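Local coordinates for protein tRNA (guanine-N(1)-)-methyltransferase (Corynebacterium diphtheriae, PDB 7KFF) that catalyses transfer of a methyl group from S-adenosylmethionine to N1 of a guanine in tRNA, probably at position 37, as a dimeric knotted SPOUT enzyme, at residues A[189-192]-A[193-196]; A[250-253]-A[254-257]; A[268-271]-A[272-276]; A[286-289]-A[290-293]. All coordinates share one frame; numbering follows the deposited sequence.

In the fold
The contacts follow one another along the chain. Contact 1 is the buried one: a loop leaving strand 185-190 of the parallel sheet, where backbone polar groups read the adenine of SAH next to the subunit interface. The other three lie in the helical C-terminal part. Contact 2, the turn leading into helix 259-277, relies on hydroxyl-to-carbonyl bonds. Contact 3 is a length of that helix, half buried, with regular helix bonds and a lysine-glutamate salt bridge. Contact 4, the solvent-washed start of helix 289-299, has a carboxylate cap and bridging waters. Contacts 3 and 4 touch, Leu271 CD1 lying 3.5 Å from Asp291 OD1, whereas the centres of contacts 1 and 2 are about 40 Å apart.

Contact 1 (A[189-192]-A[193-196]). With SAH (S-adenosyl-L-homocysteine), chain C.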
loop_
_atom_site.group_PDB
_atom_site.type_symbol
_atom_site.label_atom_id
_atom_site.label_comp_id
_atom_site.label_asym_id
_atom_site.label_seq_id
_atom_site.Cartn_x
_atom_site.Cartn_y
_atom_site.Cartn_z
ATOM N N VAL A 189 4.051 11.369 0.917
ATOM C CA VAL A 189 3.498 10.271 1.704
ATOM C C VAL A 189 3.972 8.930 1.157
ATOM O O VAL A 189 3.830 8.648 -0.040
ATOM C CB VAL A 189 1.955 10.342 1.764
ATOM C CG1 VAL A 189 1.326 10.498 0.391
ATOM C CG2 VAL A 189 1.374 9.137 2.487
ATOM N N SER A 190 4.518 8.104 2.039
ATOM C CA SER A 190 4.876 6.739 1.705
ATOM C C SER A 190 3.809 5.784 2.225
ATOM O O SER A 190 3.353 5.914 3.365
ATOM C CB SER A 190 6.195 6.353 2.365
ATOM O OG SER A 190 6.423 4.982 2.078
ATOM N N ILE A 191 3.438 4.788 1.416
ATOM C CA ILE A 191 2.495 3.781 1.913
ATOM C C ILE A 191 3.175 2.637 2.666
ATOM O O ILE A 191 2.479 1.802 3.267
ATOM C CB ILE A 191 1.496 3.278 0.843
ATOM C CG1 ILE A 191 2.219 2.531 -0.291
ATOM C CG2 ILE A 191 0.650 4.434 0.344
ATOM C CD1 ILE A 191 1.296 1.651 -1.105
ATOM N N GLY A 192 4.503 2.588 2.680
ATOM C CA GLY A 192 5.211 1.562 3.423
ATOM C C GLY A 192 6.655 1.494 3.003
ATOM O O GLY A 192 7.071 2.122 2.019
ATOM N N ASP A 193 7.415 0.683 3.742
ATOM C CA ASP A 193 8.870 0.616 3.563
ATOM C C ASP A 193 9.218 -0.442 2.511
ATOM O O ASP A 193 9.832 -1.479 2.770
ATOM C CB ASP A 193 9.581 0.350 4.889
ATOM C CG ASP A 193 9.535 1.537 5.857
ATOM O OD1 ASP A 193 9.010 2.621 5.521
ATOM O OD2 ASP A 193 10.074 1.380 6.978
ATOM N N TYR A 194 8.814 -0.143 1.287
ATOM C CA TYR A 194 9.039 -1.016 0.143
ATOM C C TYR A 194 8.940 -0.118 -1.080
ATOM O O TYR A 194 8.447 1.012 -0.997
ATOM C CB TYR A 194 8.035 -2.175 0.086
ATOM C CG TYR A 194 6.627 -1.781 0.417
ATOM C CD1 TYR A 194 5.825 -1.163 -0.524
ATOM C CD2 TYR A 194 6.096 -2.011 1.677
ATOM C CE1 TYR A 194 4.527 -0.770 -0.221
ATOM C CE2 TYR A 194 4.802 -1.657 1.986
ATOM C CZ TYR A 194 4.021 -1.034 1.023
ATOM O OH TYR A 194 2.742 -0.645 1.298
ATOM N N VAL A 195 9.472 -0.596 -2.198
ATOM C CA VAL A 195 9.627 0.236 -3.383
ATOM C C VAL A 195 8.673 -0.225 -4.478
ATOM O O VAL A 195 8.738 -1.369 -4.935
ATOM C CB VAL A 195 11.086 0.254 -3.876
ATOM C CG1 VAL A 195 11.204 1.176 -5.085
ATOM C CG2 VAL A 195 12.059 0.639 -2.743
ATOM N N LEU A 196 7.794 0.684 -4.890
ATOM C CA LEU A 196 6.837 0.456 -5.951
ATOM C C LEU A 196 7.376 0.975 -7.278
ATOM O O LEU A 196 8.438 1.598 -7.344
ATOM C CB LEU A 196 5.535 1.193 -5.645
ATOM C CG LEU A 196 4.970 0.849 -4.268
ATOM C CD1 LEU A 196 3.812 1.768 -3.946
ATOM C CD2 LEU A 196 4.598 -0.620 -4.171
HETATM N N SAH C . 14.640 5.853 -6.684
HETATM C CA SAH C . 13.421 6.030 -5.922
HETATM C CB SAH C . 12.357 5.197 -6.601
HETATM C CG SAH C . 11.161 5.971 -7.125
HETATM S SD SAH C . 9.930 4.707 -7.378
HETATM C C SAH C . 13.520 5.587 -4.473
HETATM O O SAH C . 13.764 4.418 -4.182
HETATM O OXT SAH C . 13.328 6.392 -3.563
HETATM C "C5'" SAH C . 8.886 5.616 -8.510
HETATM C "C4'" SAH C . 7.655 6.226 -7.873
HETATM O "O4'" SAH C . 6.809 5.220 -7.319
HETATM C "C3'" SAH C . 7.875 7.230 -6.730
HETATM O "O3'" SAH C . 8.286 8.461 -7.202
HETATM C "C2'" SAH C . 6.492 7.219 -6.076
HETATM O "O2'" SAH C . 5.571 7.982 -6.817
HETATM C "C1'" SAH C . 6.117 5.758 -6.205
HETATM N N9 SAH C . 6.495 4.968 -5.018
HETATM C C8 SAH C . 7.466 3.995 -4.933
HETATM N N7 SAH C . 7.446 3.457 -3.701
HETATM C C5 SAH C . 6.481 4.096 -2.984
HETATM C C6 SAH C . 6.028 3.967 -1.679
HETATM N N6 SAH C . 6.543 3.095 -0.787
HETATM N N1 SAH C . 5.001 4.782 -1.262
HETATM C C2 SAH C . 4.433 5.685 -2.128
HETATM N N3 SAH C . 4.859 5.815 -3.416
HETATM C C4 SAH C . 5.868 5.030 -3.816
HETATM O O HOH W 1 7.633 4.395 4.402
#
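Gly192 lies across one face of the Tyr194 ring: its carbonyl carbon sits above the plane, displaced toward the rim, and Gly192 CA comes to 3.5 Å from Tyr194 CE2. The ring is folded back over the glycine because Tyr194 CG stands between its own backbone N and carbonyl carbon (chi1 42°). Between the two, Asp193 centres an inverse gamma turn, closed by a weak bond of 3.0 Å from Tyr194 N to Gly192 O; just before it, Ser190 OG accepts from Gly192 N at 3.1 Å, an ST turn. These turns belong to the cofactor loop of the knotted SPOUT fold and point backbone atoms at the adenine of SAH. Ile191 N donates to SAH N1 at 3.1 Å (166°), while SAH N6 gives a firm bond to Tyr194 O (2.8 Å) and a weak one to Gly192 O. Ile191 crosses the tyrosine at about a right angle, its CG1 3.6 Å from Tyr194 OH. That hydroxyl bonds Ile191 O of the second subunit, and Ile191 O in turn receives the Tyr194 hydroxyl of that subunit. Ile191 CD1 also packs against Leu196 CD1 at 3.8 Å, and Leu196 CB lies near the adenine's imidazole part.

Contact 2 (A[250-253]-A[254-257])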
loop_
_atom_site.group_PDB
_atom_site.type_symbol
_atom_site.label_atom_id
_atom_site.label_comp_id
_atom_site.label_asym_id
_atom_site.label_seq_id
_atom_site.Cartn_x
_atom_site.Cartn_y
_atom_site.Cartn_z
ATOM N N VAL A 250 -14.992 -24.030 14.979
ATOM C CA VAL A 250 -14.968 -22.645 15.461
ATOM C C VAL A 250 -14.836 -22.662 16.979
ATOM O O VAL A 250 -15.398 -23.560 17.635
ATOM C CB VAL A 250 -16.238 -21.905 15.029
ATOM C CG1 VAL A 250 -16.428 -22.005 13.515
ATOM C CG2 VAL A 250 -17.448 -22.436 15.794
ATOM N N PRO A 251 -14.107 -21.727 17.578
ATOM C CA PRO A 251 -13.976 -21.709 19.040
ATOM C C PRO A 251 -15.325 -21.805 19.737
ATOM O O PRO A 251 -16.261 -21.067 19.428
ATOM C CB PRO A 251 -13.288 -20.373 19.316
ATOM C CG PRO A 251 -12.494 -20.115 18.069
ATOM C CD PRO A 251 -13.337 -20.641 16.939
ATOM N N GLU A 252 -15.415 -22.729 20.697
ATOM C CA GLU A 252 -16.712 -23.043 21.281
ATOM C C GLU A 252 -17.319 -21.843 21.994
ATOM O O GLU A 252 -18.544 -21.710 22.042
ATOM C CB GLU A 252 -16.582 -24.240 22.221
ATOM C CG GLU A 252 -17.916 -24.812 22.642
ATOM C CD GLU A 252 -17.808 -26.244 23.130
ATOM O OE1 GLU A 252 -16.773 -26.893 22.861
ATOM O OE2 GLU A 252 -18.762 -26.719 23.783
ATOM N N VAL A 253 -16.496 -20.947 22.538
ATOM C CA VAL A 253 -17.055 -19.768 23.196
ATOM C C VAL A 253 -17.959 -18.992 22.247
ATOM O O VAL A 253 -18.946 -18.378 22.680
ATOM C CB VAL A 253 -15.937 -18.881 23.776
ATOM C CG1 VAL A 253 -15.027 -18.340 22.687
ATOM C CG2 VAL A 253 -16.533 -17.722 24.598
ATOM N N LEU A 254 -17.639 -18.986 20.950
ATOM C CA LEU A 254 -18.419 -18.184 20.018
ATOM C C LEU A 254 -19.829 -18.720 19.811
ATOM O O LEU A 254 -20.684 -17.982 19.314
ATOM C CB LEU A 254 -17.697 -18.086 18.676
ATOM C CG LEU A 254 -16.339 -17.390 18.750
ATOM C CD1 LEU A 254 -15.687 -17.339 17.364
ATOM C CD2 LEU A 254 -16.465 -15.982 19.340
ATOM N N THR A 255 -20.094 -19.970 20.183
ATOM C CA THR A 255 -21.431 -20.545 20.095
ATOM C C THR A 255 -22.115 -20.631 21.454
ATOM O O THR A 255 -23.156 -21.291 21.582
ATOM C CB THR A 255 -21.371 -21.931 19.452
ATOM O OG1 THR A 255 -20.640 -22.823 20.295
ATOM C CG2 THR A 255 -20.682 -21.869 18.096
ATOM N N SER A 256 -21.553 -19.973 22.470
ATOM C CA SER A 256 -22.070 -20.072 23.827
ATOM C C SER A 256 -23.196 -19.086 24.102
ATOM O O SER A 256 -23.938 -19.271 25.072
ATOM C CB SER A 256 -20.950 -19.784 24.826
ATOM O OG SER A 256 -20.600 -18.406 24.812
ATOM N N GLY A 257 -23.335 -18.047 23.285
ATOM C CA GLY A 257 -24.293 -17.002 23.560
ATOM C C GLY A 257 -23.958 -16.130 24.746
ATOM O O GLY A 257 -24.756 -15.245 25.086
#
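The carbonyl planes of Val253 and Glu252 are the flat groups here, and each takes two donors from residues three places on. In the plane of the Val253 carbonyl, on a lone pair of its oxygen, sits Ser256 OG at 2.7 Å; well above the plane, 66° out of it, Ser256 N reaches the same Val253 O at 3.1 Å. Glu252 O is used in much the same way: Thr255 OG1 donates at 2.9 Å from only slightly off the plane, whereas Thr255 N, at 3.0 Å, comes from far above it. Both hydroxyls fold back because they stand between their own backbone N and carbonyl carbon (chi1 65° for Thr255, 71° for Ser256). A further bond, Leu254 N to Pro251 O at 2.9 Å, completes a run of 3-10 type steps. The apolar side chains fill in round this turn. Leu254 lies alongside the Pro251 ring and points the same way, its CD1 4.1 Å from Pro251 CD, and both rest on Trp265 of helix 259-277. Phe69 of the second subunit packs on Thr255 and Leu254. With a hydroxyl and an N-H on each of Glu252 O and Val253 O, the rotations of both hydroxyl side chains are held, and Ser256 OG, giving to Val253 O and taking from Asn258 N, ties the turn to the start of helix 259-277.

Contact 3 (A[268-271]-A[272-276]); sequences EQSL and KRTWE
Gln269 and Lys272 run side by side on one flank of helix 259-277, a regular alpha helix of the C-terminal part of the enzyme. Its backbone bonds join residues four apart: Lys272 N to Glu268 O at 2.8 Å, then Arg273 N to Gln269 O, Thr274 N to Ser270 O, and Trp275 N to Leu271 O. Charged and polar contacts lie along the Gln269-Lys272 flank. Lys272 stays extended as far as CE and turns only at its last torsion (chi4 -91°), which swings NZ toward Glu276 OE2, 3.2 Å away, in a salt bridge one turn on. A water 3.0 Å from Lys272 NZ lies next to Gln269 OE1 as well, though that second link is too short to be trusted. The amide meets the lysine's aliphatic part loosely, Gln269 NE2 being 4.2 Å from Lys272 CD. Arg273 leads elsewhere: its chain bends twice and NH2 bonds Ala144 O of the second subunit. Apolar packing belongs to another side, where Leu271 meets Leu233 and Leu282, and Trp275 lies on Leu282 and Arg299. The hydroxyls tie the helix to a loop from earlier in the chain, Ser270 OG bonding Leu234 O and Thr274 OG1 bonding Leu234 N. Thr274 OG1 also donates to Ser270 O at 2.8 Å, and it reaches that oxygen from the face of the carbonyl plane opposite to Thr274 N, which is 3.0 Å away.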
loop_
_atom_site.group_PDB
_atom_site.type_symbol
_atom_site.label_atom_id
_atom_site.label_comp_id
_atom_site.label_asym_id
_atom_site.label_seq_id
_atom_site.Cartn_x
_atom_site.Cartn_y
_atom_site.Cartn_z
ATOM N N GLU A 268 -8.605 -11.270 24.037
ATOM C CA GLU A 268 -7.461 -12.178 24.081
ATOM C C GLU A 268 -6.900 -12.431 22.689
ATOM O O GLU A 268 -5.684 -12.395 22.476
ATOM C CB GLU A 268 -7.859 -13.491 24.744
ATOM C CG GLU A 268 -8.156 -13.353 26.233
ATOM C CD GLU A 268 -8.714 -14.639 26.849
ATOM O OE1 GLU A 268 -9.041 -15.589 26.096
ATOM O OE2 GLU A 268 -8.835 -14.696 28.078
ATOM N N GLN A 269 -7.772 -12.698 21.728
ATOM C CA GLN A 269 -7.293 -13.028 20.393
ATOM C C GLN A 269 -6.616 -11.839 19.733
ATOM O O GLN A 269 -5.691 -12.021 18.940
ATOM C CB GLN A 269 -8.459 -13.522 19.545
ATOM C CG GLN A 269 -8.985 -14.872 19.977
ATOM C CD GLN A 269 -7.948 -15.960 19.810
ATOM O OE1 GLN A 269 -7.386 -16.126 18.722
ATOM N NE2 GLN A 269 -7.686 -16.703 20.867
ATOM N N SER A 270 -7.070 -10.626 20.046
ATOM C CA SER A 270 -6.396 -9.426 19.568
ATOM C C SER A 270 -5.028 -9.263 20.223
ATOM O O SER A 270 -4.033 -8.979 19.538
ATOM C CB SER A 270 -7.314 -8.232 19.815
ATOM O OG SER A 270 -6.684 -7.016 19.545
ATOM N N LEU A 271 -4.940 -9.501 21.531
ATOM C CA LEU A 271 -3.637 -9.485 22.189
ATOM C C LEU A 271 -2.720 -10.552 21.605
ATOM O O LEU A 271 -1.527 -10.306 21.389
ATOM C CB LEU A 271 -3.794 -9.743 23.683
ATOM C CG LEU A 271 -4.468 -8.631 24.478
ATOM C CD1 LEU A 271 -4.890 -9.114 25.850
ATOM C CD2 LEU A 271 -3.518 -7.429 24.594
ATOM N N LYS A 272 -3.263 -11.747 21.344
ATOM C CA LYS A 272 -2.452 -12.852 20.842
ATOM C C LYS A 272 -1.930 -12.546 19.441
ATOM O O LYS A 272 -0.741 -12.738 19.159
ATOM C CB LYS A 272 -3.293 -14.131 20.832
ATOM C CG LYS A 272 -2.603 -15.357 20.280
ATOM C CD LYS A 272 -3.507 -16.582 20.491
ATOM C CE LYS A 272 -2.897 -17.867 19.961
ATOM N NZ LYS A 272 -3.284 -18.102 18.552
ATOM N N ARG A 273 -2.801 -12.058 18.549
ATOM C CA ARG A 273 -2.353 -11.747 17.198
ATOM C C ARG A 273 -1.301 -10.650 17.246
ATOM O O ARG A 273 -0.297 -10.712 16.531
ATOM C CB ARG A 273 -3.529 -11.333 16.312
ATOM C CG ARG A 273 -3.138 -10.965 14.865
ATOM C CD ARG A 273 -2.596 -12.149 14.076
ATOM N NE ARG A 273 -3.667 -13.065 13.693
ATOM C CZ ARG A 273 -4.348 -13.005 12.550
ATOM N NH1 ARG A 273 -5.311 -13.891 12.315
ATOM N NH2 ARG A 273 -4.059 -12.081 11.635
ATOM N N THR A 274 -1.505 -9.640 18.100
ATOM C CA THR A 274 -0.523 -8.558 18.196
ATOM C C THR A 274 0.806 -9.078 18.742
ATOM O O THR A 274 1.876 -8.727 18.231
ATOM C CB THR A 274 -1.077 -7.426 19.068
ATOM O OG1 THR A 274 -2.357 -7.007 18.568
ATOM C CG2 THR A 274 -0.114 -6.238 19.085
ATOM N N TRP A 275 0.755 -9.921 19.771
ATOM C CA TRP A 275 1.975 -10.516 20.293
ATOM C C TRP A 275 2.691 -11.344 19.234
ATOM O O TRP A 275 3.919 -11.279 19.120
ATOM C CB TRP A 275 1.637 -11.388 21.497
ATOM C CG TRP A 275 2.814 -12.108 22.048
ATOM C CD1 TRP A 275 3.804 -11.592 22.828
ATOM C CD2 TRP A 275 3.139 -13.484 21.844
ATOM N NE1 TRP A 275 4.720 -12.567 23.136
ATOM C CE2 TRP A 275 4.337 -13.738 22.541
ATOM C CE3 TRP A 275 2.531 -14.526 21.147
ATOM C CZ2 TRP A 275 4.936 -14.991 22.557
ATOM C CZ3 TRP A 275 3.130 -15.773 21.164
ATOM C CH2 TRP A 275 4.320 -15.993 21.861
ATOM N N GLU A 276 1.945 -12.138 18.457
ATOM C CA GLU A 276 2.570 -12.996 17.452
ATOM C C GLU A 276 3.266 -12.187 16.370
ATOM O O GLU A 276 4.364 -12.544 15.914
ATOM C CB GLU A 276 1.505 -13.862 16.772
ATOM C CG GLU A 276 0.904 -14.937 17.636
ATOM C CD GLU A 276 -0.309 -15.609 16.999
ATOM O OE1 GLU A 276 -0.931 -15.036 16.062
ATOM O OE2 GLU A 276 -0.638 -16.724 17.446
HETATM O O HOH W 2 -6.191 -18.001 17.736
#

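Contact 4 (A[286-289]-A[290-293]); sequences ELDR and HDQA
Asp288 turns its CG in between its own backbone N and carbonyl carbon (chi1 71°), and this swings OD1 back over the start of helix 289-299 to meet Asp291 N at 2.9 Å. Gln292 sends CG opposite to its backbone N and then bends at chi2 (66°), which brings OE1 to 3.7 Å from Leu287 CB. The Asp288 bond is a classic N-cap: Asp288 precedes the first helical residue, and its carboxylate oxygen accepts from an N-H three places on, in a bond of 169°. The return bond of a capping box is replaced by water, which accepts from Asp288 N and donates to Asp291 OD2 at 2.7 Å. Regular helix bonds follow, Gln292 N to Asp288 O at 2.7 Å and Ala293 N to Arg289 O. Leu287 crosses Gln292 at about a right angle; a second water accepts from Leu287 N at 2.9 Å and probably donates to Gln292 OE1. The two carboxylates come near each other, Asp288 OD1 and Asp291 OD2 being 3.7 Å apart, with a third water linking Asp288 OD2 and, weakly, Asp291 OD1. Arg264 and Arg267, from helix 259-277, make salt bridges to the two oxygens of Asp291. Their positive charge, together with the N-terminal end of the helix, probably offsets the repulsion between the acids and favours keeping both ionised.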
loop_
_atom_site.group_PDB
_atom_site.type_symbol
_atom_site.label_atom_id
_atom_site.label_comp_id
_atom_site.label_asym_id
_atom_site.label_seq_id
_atom_site.Cartn_x
_atom_site.Cartn_y
_atom_site.Cartn_z
ATOM N N GLU A 286 0.503 0.355 28.326
ATOM C CA GLU A 286 0.455 -0.188 29.687
ATOM C C GLU A 286 -0.742 -1.121 29.730
ATOM O O GLU A 286 -1.881 -0.660 29.793
ATOM C CB GLU A 286 0.298 0.890 30.757
ATOM C CG GLU A 286 1.518 1.712 31.002
ATOM C CD GLU A 286 2.666 0.957 31.666
ATOM O OE1 GLU A 286 2.534 -0.237 32.011
ATOM O OE2 GLU A 286 3.723 1.574 31.837
ATOM N N LEU A 287 -0.490 -2.426 29.702
ATOM C CA LEU A 287 -1.564 -3.404 29.816
ATOM C C LEU A 287 -1.955 -3.573 31.279
ATOM O O LEU A 287 -1.107 -3.578 32.174
ATOM C CB LEU A 287 -1.106 -4.756 29.275
ATOM C CG LEU A 287 -0.714 -4.754 27.793
ATOM C CD1 LEU A 287 -0.307 -6.167 27.400
ATOM C CD2 LEU A 287 -1.796 -4.257 26.887
ATOM N N ASP A 288 -3.255 -3.728 31.515
ATOM C CA ASP A 288 -3.732 -4.034 32.854
ATOM C C ASP A 288 -3.401 -5.484 33.204
ATOM O O ASP A 288 -2.877 -6.242 32.389
ATOM C CB ASP A 288 -5.217 -3.684 32.996
ATOM C CG ASP A 288 -6.146 -4.619 32.226
ATOM O OD1 ASP A 288 -5.705 -5.665 31.721
ATOM O OD2 ASP A 288 -7.348 -4.287 32.153
ATOM N N ARG A 289 -3.706 -5.872 34.438
ATOM C CA ARG A 289 -3.303 -7.199 34.893
ATOM C C ARG A 289 -3.929 -8.309 34.054
ATOM O O ARG A 289 -3.283 -9.329 33.780
ATOM C CB ARG A 289 -3.659 -7.415 36.364
ATOM C CG ARG A 289 -3.244 -8.832 36.819
ATOM C CD ARG A 289 -3.522 -9.166 38.257
ATOM N NE ARG A 289 -2.632 -8.410 39.106
ATOM C CZ ARG A 289 -2.304 -8.733 40.346
ATOM N NH1 ARG A 289 -2.791 -9.835 40.915
ATOM N NH2 ARG A 289 -1.478 -7.929 41.007
ATOM N N HIS A 290 -5.195 -8.159 33.669
ATOM C CA HIS A 290 -5.835 -9.199 32.869
ATOM C C HIS A 290 -5.075 -9.403 31.566
ATOM O O HIS A 290 -4.740 -10.537 31.190
ATOM C CB HIS A 290 -7.295 -8.821 32.608
ATOM C CG HIS A 290 -8.215 -9.994 32.476
ATOM N ND1 HIS A 290 -9.587 -9.858 32.451
ATOM C CD2 HIS A 290 -7.967 -11.320 32.348
ATOM C CE1 HIS A 290 -10.143 -11.049 32.319
ATOM N NE2 HIS A 290 -9.182 -11.954 32.253
ATOM N N ASP A 291 -4.778 -8.307 30.868
ATOM C CA ASP A 291 -4.128 -8.411 29.568
ATOM C C ASP A 291 -2.661 -8.779 29.715
ATOM O O ASP A 291 -2.134 -9.568 28.927
ATOM C CB ASP A 291 -4.261 -7.085 28.824
ATOM C CG ASP A 291 -5.705 -6.754 28.455
ATOM O OD1 ASP A 291 -6.582 -7.635 28.556
ATOM O OD2 ASP A 291 -5.953 -5.605 28.059
ATOM N N GLN A 292 -1.984 -8.213 30.717
ATOM C CA GLN A 292 -0.570 -8.513 30.910
ATOM C C GLN A 292 -0.375 -9.971 31.299
ATOM O O GLN A 292 0.526 -10.644 30.778
ATOM C CB GLN A 292 0.009 -7.574 31.968
ATOM C CG GLN A 292 1.499 -7.748 32.217
ATOM C CD GLN A 292 2.340 -7.365 31.022
ATOM O OE1 GLN A 292 2.027 -6.436 30.296
ATOM N NE2 GLN A 292 3.419 -8.096 30.815
ATOM N N ALA A 293 -1.231 -10.489 32.176
ATOM C CA ALA A 293 -1.131 -11.894 32.550
ATOM C C ALA A 293 -1.389 -12.806 31.359
ATOM O O ALA A 293 -0.729 -13.841 31.206
ATOM C CB ALA A 293 -2.100 -12.203 33.684
HETATM O O HOH W 3 2.156 -3.683 29.747
HETATM O O HOH W 4 -5.009 -3.344 29.229
HETATM O O HOH W 5 -8.485 -5.709 29.978
#